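Local coordinates for protein YiiM (Escherichia coli, PDB 1O65) that is of unknown function but may bind molybdenum and act as an oxidoreductase on nitrogenous compounds, at residues A[107-112]-A[180-186]; A[195-201]-A[220-226]. One frame throughout, in Å; residues are numbered along the deposited sequence.

Interaction 1: residues A[107-112]-A[180-186]; sequences ESNVYM and DVTVQEA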
loop_
_atom_site.group_PDB
_atom_site.type_symbol
_atom_site.label_atom_id
_atom_site.label_comp_id
_atom_site.label_asym_id
_atom_site.label_seq_id
_atom_site.Cartn_x
_atom_site.Cartn_y
_atom_site.Cartn_z
ATOM N N GLU A 107 -8.554 0.035 2.410
ATOM C CA GLU A 107 -7.873 -0.424 3.607
ATOM C C GLU A 107 -8.779 -1.290 4.480
ATOM O O GLU A 107 -8.274 -2.168 5.209
ATOM C CB GLU A 107 -7.374 0.772 4.453
ATOM C CG GLU A 107 -6.286 1.558 3.715
ATOM C CD GLU A 107 -6.828 2.523 2.688
ATOM O OE1 GLU A 107 -8.076 2.786 2.619
ATOM O OE2 GLU A 107 -6.020 3.027 1.889
ATOM N N SER A 108 -10.095 -1.028 4.476
ATOM C CA SER A 108 -11.000 -1.815 5.287
ATOM C C SER A 108 -11.402 -3.141 4.686
ATOM O O SER A 108 -12.002 -3.917 5.449
ATOM C CB SER A 108 -12.236 -1.016 5.732
ATOM O OG SER A 108 -12.804 -0.286 4.661
ATOM N N ASN A 109 -11.190 -3.451 3.421
ATOM C CA ASN A 109 -11.557 -4.796 2.960
ATOM C C ASN A 109 -10.338 -5.515 2.363
ATOM O O ASN A 109 -10.482 -6.535 1.679
ATOM C CB ASN A 109 -12.751 -4.808 2.025
ATOM C CG ASN A 109 -12.484 -4.212 0.682
ATOM O OD1 ASN A 109 -11.569 -3.380 0.586
ATOM N ND2 ASN A 109 -13.217 -4.590 -0.370
ATOM N N VAL A 110 -9.156 -4.921 2.497
ATOM C CA VAL A 110 -7.929 -5.593 2.057
ATOM C C VAL A 110 -7.187 -6.042 3.323
ATOM O O VAL A 110 -6.991 -5.235 4.232
ATOM C CB VAL A 110 -7.075 -4.717 1.147
ATOM C CG1 VAL A 110 -5.676 -5.266 0.911
ATOM C CG2 VAL A 110 -7.769 -4.606 -0.220
ATOM N N TYR A 111 -6.865 -7.325 3.422
ATOM C CA TYR A 111 -6.195 -7.825 4.616
ATOM C C TYR A 111 -4.698 -8.050 4.418
ATOM O O TYR A 111 -4.226 -8.400 3.326
ATOM C CB TYR A 111 -6.864 -9.136 5.057
ATOM C CG TYR A 111 -8.247 -8.958 5.669
ATOM C CD1 TYR A 111 -9.309 -8.544 4.873
ATOM C CD2 TYR A 111 -8.491 -9.178 7.020
ATOM C CE1 TYR A 111 -10.568 -8.374 5.383
ATOM C CE2 TYR A 111 -9.769 -9.000 7.540
ATOM C CZ TYR A 111 -10.799 -8.594 6.716
ATOM O OH TYR A 111 -12.068 -8.389 7.202
ATOM N N MET A 112 -3.945 -7.895 5.508
ATOM C CA MET A 112 -2.495 -8.141 5.482
ATOM C C MET A 112 -2.270 -9.597 5.096
ATOM O O MET A 112 -2.954 -10.446 5.657
ATOM C CB MET A 112 -1.921 -7.935 6.881
ATOM C CG MET A 112 -2.107 -6.516 7.415
ATOM S SD MET A 112 -1.217 -5.282 6.440
ATOM C CE MET A 112 0.452 -5.828 6.710
ATOM N N ASP A 180 -6.311 -12.045 9.871
ATOM C CA ASP A 180 -7.536 -11.329 10.197
ATOM C C ASP A 180 -7.187 -9.893 10.568
ATOM O O ASP A 180 -7.833 -9.274 11.398
ATOM C CB ASP A 180 -8.384 -11.982 11.279
ATOM C CG ASP A 180 -7.679 -11.914 12.613
ATOM O OD1 ASP A 180 -6.440 -11.716 12.567
ATOM O OD2 ASP A 180 -8.381 -12.026 13.652
ATOM N N VAL A 181 -6.065 -9.394 10.014
ATOM C CA VAL A 181 -5.761 -7.983 10.265
ATOM C C VAL A 181 -5.822 -7.246 8.938
ATOM O O VAL A 181 -5.072 -7.541 8.018
ATOM C CB VAL A 181 -4.540 -7.673 11.100
ATOM C CG1 VAL A 181 -3.450 -8.708 11.035
ATOM C CG2 VAL A 181 -3.961 -6.274 10.783
ATOM N N THR A 182 -6.747 -6.315 8.829
ATOM C CA THR A 182 -6.913 -5.497 7.641
ATOM C C THR A 182 -5.787 -4.446 7.607
ATOM O O THR A 182 -5.203 -4.120 8.642
ATOM C CB THR A 182 -8.233 -4.707 7.681
ATOM O OG1 THR A 182 -8.215 -3.815 8.808
ATOM C CG2 THR A 182 -9.450 -5.627 7.835
ATOM N N VAL A 183 -5.612 -3.859 6.446
ATOM C CA VAL A 183 -4.696 -2.760 6.211
ATOM C C VAL A 183 -5.054 -1.595 7.124
ATOM O O VAL A 183 -4.211 -0.960 7.769
ATOM C CB VAL A 183 -4.728 -2.346 4.718
ATOM C CG1 VAL A 183 -3.908 -1.105 4.457
ATOM C CG2 VAL A 183 -4.149 -3.504 3.870
ATOM N N GLN A 184 -6.352 -1.345 7.303
ATOM C CA GLN A 184 -6.845 -0.276 8.158
ATOM C C GLN A 184 -6.365 -0.507 9.585
ATOM O O GLN A 184 -5.829 0.411 10.197
ATOM C CB GLN A 184 -8.368 -0.171 8.104
ATOM C CG GLN A 184 -8.953 0.849 9.085
ATOM C CD GLN A 184 -10.479 0.888 8.947
ATOM O OE1 GLN A 184 -11.178 -0.096 9.180
ATOM N NE2 GLN A 184 -11.008 2.037 8.551
ATOM N N GLU A 185 -6.550 -1.724 10.081
ATOM C CA GLU A 185 -6.078 -2.075 11.413
ATOM C C GLU A 185 -4.560 -1.908 11.528
ATOM O O GLU A 185 -4.082 -1.317 12.485
ATOM C CB GLU A 185 -6.454 -3.499 11.778
ATOM C CG GLU A 185 -7.943 -3.787 11.913
ATOM C CD GLU A 185 -8.179 -5.291 12.090
ATOM O OE1 GLU A 185 -7.820 -5.761 13.205
ATOM O OE2 GLU A 185 -8.658 -5.942 11.138
ATOM N N ALA A 186 -3.780 -2.418 10.578
ATOM C CA ALA A 186 -2.339 -2.286 10.656
ATOM C C ALA A 186 -1.967 -0.796 10.693
ATOM O O ALA A 186 -1.149 -0.396 11.511
ATOM C CB ALA A 186 -1.631 -2.985 9.522
#
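Val110 and Met112 pair their backbones with the residues that lead into helix 183-191. Val183 N donates to Val110 O at 2.9 Å. Met112 N donates to Val181 O at 2.8 Å. Together the two bonds form a single beta bridge centred on Tyr111 and Thr182. A third bond runs from Gln184 N to Glu107 O at 3.0 Å. It is more bent, and the donor sits above the carbonyl plane.

The side chains close over this frame. Thr182 CG2 lies over one face of the Tyr111 ring, 3.5 Å from its centroid, a CH-pi contact. Val110 CG1 lies alongside Val183 CG2. The bend at chi2 (-64°) brings Met112 SD to 3.9 Å from Ala186 CB. Pro128 of strand 121-128 also packs on Met112, Val183 and Ala186.

Behind this shell, Thr182 is the N-cap of the helix. Its OG1, at chi1 62°, accepts from Glu185 N at 3.0 Å. Glu185 OE2 accepts in return from Thr182 N, completing a capping box. Arg202 forms a salt bridge with Glu185 OE1. The Glu107 carboxylate turns away to His76 and Gly155.

Two first-turn amides, Val183 N and Gln184 N, lack acceptors within their own helix. The carbonyls of loop 107-112 take up these two, while Thr182 OG1 takes the third, Glu185 N.

Interaction 2: residues A[195-201]-A[220-226]; sequences FDDDQYH and RRLSGKI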
loop_
_atom_site.group_PDB
_atom_site.type_symbol
_atom_site.label_atom_id
_atom_site.label_comp_id
_atom_site.label_asym_id
_atom_site.label_seq_id
_atom_site.Cartn_x
_atom_site.Cartn_y
_atom_site.Cartn_z
ATOM N N PHE A 195 0.564 3.054 22.692
ATOM C CA PHE A 195 1.337 1.854 22.917
ATOM C C PHE A 195 0.494 0.701 23.453
ATOM O O PHE A 195 -0.249 0.800 24.430
ATOM C CB PHE A 195 2.505 2.166 23.896
ATOM C CG PHE A 195 3.488 1.008 23.904
ATOM C CD1 PHE A 195 3.250 -0.111 24.685
ATOM C CD2 PHE A 195 4.597 1.021 23.064
ATOM C CE1 PHE A 195 4.117 -1.177 24.634
ATOM C CE2 PHE A 195 5.468 -0.048 23.013
ATOM C CZ PHE A 195 5.237 -1.143 23.832
ATOM N N ASP A 196 0.492 -0.429 22.740
ATOM C CA ASP A 196 -0.247 -1.613 23.189
ATOM C C ASP A 196 0.594 -2.823 22.807
ATOM O O ASP A 196 0.667 -3.109 21.602
ATOM C CB ASP A 196 -1.618 -1.742 22.507
ATOM C CG ASP A 196 -2.456 -2.847 23.122
ATOM O OD1 ASP A 196 -2.649 -2.842 24.362
ATOM O OD2 ASP A 196 -2.940 -3.751 22.432
ATOM N N ASP A 197 1.242 -3.492 23.722
ATOM C CA ASP A 197 2.040 -4.653 23.340
ATOM C C ASP A 197 1.225 -5.725 22.623
ATOM O O ASP A 197 1.731 -6.384 21.717
ATOM C CB ASP A 197 2.703 -5.281 24.591
ATOM C CG ASP A 197 3.702 -6.336 24.185
ATOM O OD1 ASP A 197 4.758 -5.970 23.623
ATOM O OD2 ASP A 197 3.464 -7.548 24.394
ATOM N N ASP A 198 0.010 -5.999 23.123
ATOM C CA ASP A 198 -0.839 -7.031 22.573
ATOM C C ASP A 198 -1.165 -6.775 21.098
ATOM O O ASP A 198 -1.180 -7.681 20.277
ATOM C CB ASP A 198 -2.136 -7.190 23.360
ATOM C CG ASP A 198 -1.989 -7.861 24.701
ATOM O OD1 ASP A 198 -0.991 -8.569 24.948
ATOM O OD2 ASP A 198 -2.919 -7.704 25.531
ATOM N N GLN A 199 -1.462 -5.532 20.789
ATOM C CA GLN A 199 -1.749 -5.102 19.426
ATOM C C GLN A 199 -0.496 -5.279 18.574
ATOM O O GLN A 199 -0.608 -5.754 17.433
ATOM C CB GLN A 199 -2.259 -3.676 19.448
ATOM C CG GLN A 199 -3.374 -3.321 18.511
ATOM C CD GLN A 199 -4.613 -4.172 18.659
ATOM O OE1 GLN A 199 -5.186 -4.635 17.679
ATOM N NE2 GLN A 199 -5.017 -4.422 19.896
ATOM N N TYR A 200 0.691 -4.980 19.125
ATOM C CA TYR A 200 1.923 -5.193 18.376
ATOM C C TYR A 200 2.148 -6.688 18.167
ATOM O O TYR A 200 2.538 -7.125 17.077
ATOM C CB TYR A 200 3.161 -4.543 19.010
ATOM C CG TYR A 200 2.949 -3.061 19.267
ATOM C CD1 TYR A 200 2.264 -2.283 18.327
ATOM C CD2 TYR A 200 3.397 -2.440 20.403
ATOM C CE1 TYR A 200 2.009 -0.953 18.531
ATOM C CE2 TYR A 200 3.168 -1.090 20.614
ATOM C CZ TYR A 200 2.482 -0.355 19.682
ATOM O OH TYR A 200 2.244 0.975 19.879
ATOM N N HIS A 201 1.805 -7.511 19.171
ATOM C CA HIS A 201 1.998 -8.956 18.968
ATOM C C HIS A 201 1.068 -9.437 17.847
ATOM O O HIS A 201 1.409 -10.252 16.999
ATOM C CB HIS A 201 1.767 -9.731 20.254
ATOM C CG HIS A 201 1.855 -11.218 20.126
ATOM N ND1 HIS A 201 0.719 -11.993 19.920
ATOM C CD2 HIS A 201 2.876 -12.078 20.169
ATOM C CE1 HIS A 201 1.066 -13.280 19.857
ATOM N NE2 HIS A 201 2.372 -13.343 19.996
ATOM N N ARG A 220 9.225 -1.739 18.929
ATOM C CA ARG A 220 8.342 -1.148 19.942
ATOM C C ARG A 220 8.167 -2.073 21.145
ATOM O O ARG A 220 8.159 -1.572 22.273
ATOM C CB ARG A 220 6.973 -0.802 19.354
ATOM C CG ARG A 220 7.066 0.376 18.358
ATOM C CD ARG A 220 5.642 0.598 17.819
ATOM N NE ARG A 220 5.624 1.508 16.693
ATOM C CZ ARG A 220 4.502 2.022 16.196
ATOM N NH1 ARG A 220 3.338 1.689 16.760
ATOM N NH2 ARG A 220 4.562 2.855 15.179
ATOM N N ARG A 221 8.056 -3.386 20.918
ATOM C CA ARG A 221 7.835 -4.292 22.042
ATOM C C ARG A 221 9.009 -4.245 23.025
ATOM O O ARG A 221 8.756 -4.206 24.224
ATOM C CB ARG A 221 7.558 -5.743 21.642
ATOM C CG ARG A 221 6.454 -5.904 20.597
ATOM C CD ARG A 221 5.991 -7.333 20.470
ATOM N NE ARG A 221 5.331 -7.837 21.688
ATOM C CZ ARG A 221 5.243 -9.138 21.933
ATOM N NH1 ARG A 221 5.773 -10.008 21.046
ATOM N NH2 ARG A 221 4.645 -9.575 23.033
ATOM N N LEU A 222 10.231 -4.200 22.498
ATOM C CA LEU A 222 11.419 -4.220 23.334
ATOM C C LEU A 222 11.742 -2.891 23.986
ATOM O O LEU A 222 12.217 -2.852 25.121
ATOM C CB LEU A 222 12.622 -4.726 22.517
ATOM C CG LEU A 222 12.526 -6.218 22.117
ATOM C CD1 LEU A 222 13.566 -6.550 21.064
ATOM C CD2 LEU A 222 12.739 -7.099 23.344
ATOM N N SER A 223 11.435 -1.785 23.304
ATOM C CA SER A 223 11.740 -0.479 23.870
ATOM C C SER A 223 10.619 0.010 24.763
ATOM O O SER A 223 10.836 0.827 25.654
ATOM C CB SER A 223 12.010 0.546 22.744
ATOM O OG SER A 223 10.772 0.998 22.226
ATOM N N GLY A 224 9.399 -0.464 24.518
ATOM C CA GLY A 224 8.251 -0.002 25.317
ATOM C C GLY A 224 7.849 1.382 24.822
ATOM O O GLY A 224 7.150 2.124 25.504
ATOM N N LYS A 225 8.248 1.746 23.592
ATOM C CA LYS A 225 7.901 3.051 23.075
ATOM C C LYS A 225 7.564 3.048 21.591
ATOM O O LYS A 225 7.927 2.170 20.835
ATOM C CB LYS A 225 9.029 4.086 23.307
ATOM C CG LYS A 225 9.134 4.512 24.761
ATOM C CD LYS A 225 10.153 5.553 25.066
ATOM C CE LYS A 225 11.584 5.143 24.720
ATOM N NZ LYS A 225 12.488 5.478 25.877
ATOM N N ILE A 226 6.872 4.107 21.186
ATOM C CA ILE A 226 6.521 4.313 19.792
ATOM C C ILE A 226 7.586 5.179 19.153
ATOM O O ILE A 226 7.796 6.297 19.648
ATOM C CB ILE A 226 5.134 5.000 19.710
ATOM C CG1 ILE A 226 4.115 4.077 20.401
ATOM C CG2 ILE A 226 4.751 5.287 18.267
ATOM C CD1 ILE A 226 2.708 4.601 20.481
HETATM O O HOH W 1 6.089 -4.171 24.891
#
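Asp197 has CG anti to its backbone N (chi1 -171°), and Arg221 bends at chi3 (65°); these turns bring carboxylate and guanidinium together. The result is a side-on, two-pronged salt bridge. Arg221 NE donates to Asp197 OD1 at 2.7 Å, from above the carboxylate plane. Arg221 NH2 donates to Asp197 OD2, also at 2.7 Å, on the syn side. The two planes are 34° apart, so the pair is not flat. A water donates to both Asp197 OD1 and Arg221 O, adding a second link. His201 CB sits over one face of the guanidinium.

Phe195 swings its ring against the end of helix 211-223. Arg220 O lies at the ring edge, 3.2 Å from Phe195 CE2. Gly224 O lies over one face and Tyr200 CE2 over the other. Ile226 CG1 approaches Phe195 CD2 at 4.1 Å.

Tyr200 takes Arg220 CD over its opposite face from Asp196 O. This CH-pi contact spans 4.1 Å from Arg220 CD to the ring centroid. The ring and the Arg220 guanidinium stand almost perpendicular. The Arg220 guanidinium goes on to a salt bridge with Glu227 and a bond to Ala190 O.

Asp196 is the N-cap of helix 197-204, its OD2 accepting from Gln199 N. At the other end, Gly224 leaves helix 211-223 with positive phi, and Ser223 OG accepts from Lys225 N in an ST turn. The contact thus joins the start of one helix to the end of the next in the YiiM-like 3-alpha helix domain.

In the fold
The two contacts follow in series along the chain. Interaction 1 joins the loop between strands 100-102 and 115-118, part of the MOSC domain, to the start of helix 183-191. Interaction 2 joins the next two helices, 197-204 and 211-223, near their start and end. Their centres are 19 Å apart, and their nearest atoms come within about 5 Å without touching. Arg202 relates them: it bonds Glu185 of interaction 1 and, weakly, Gln199 of interaction 2. Interaction 1 is mostly buried, its centre about 11 Å from the chain centre. The centre of interaction 2 lies farther out, at about 23 Å.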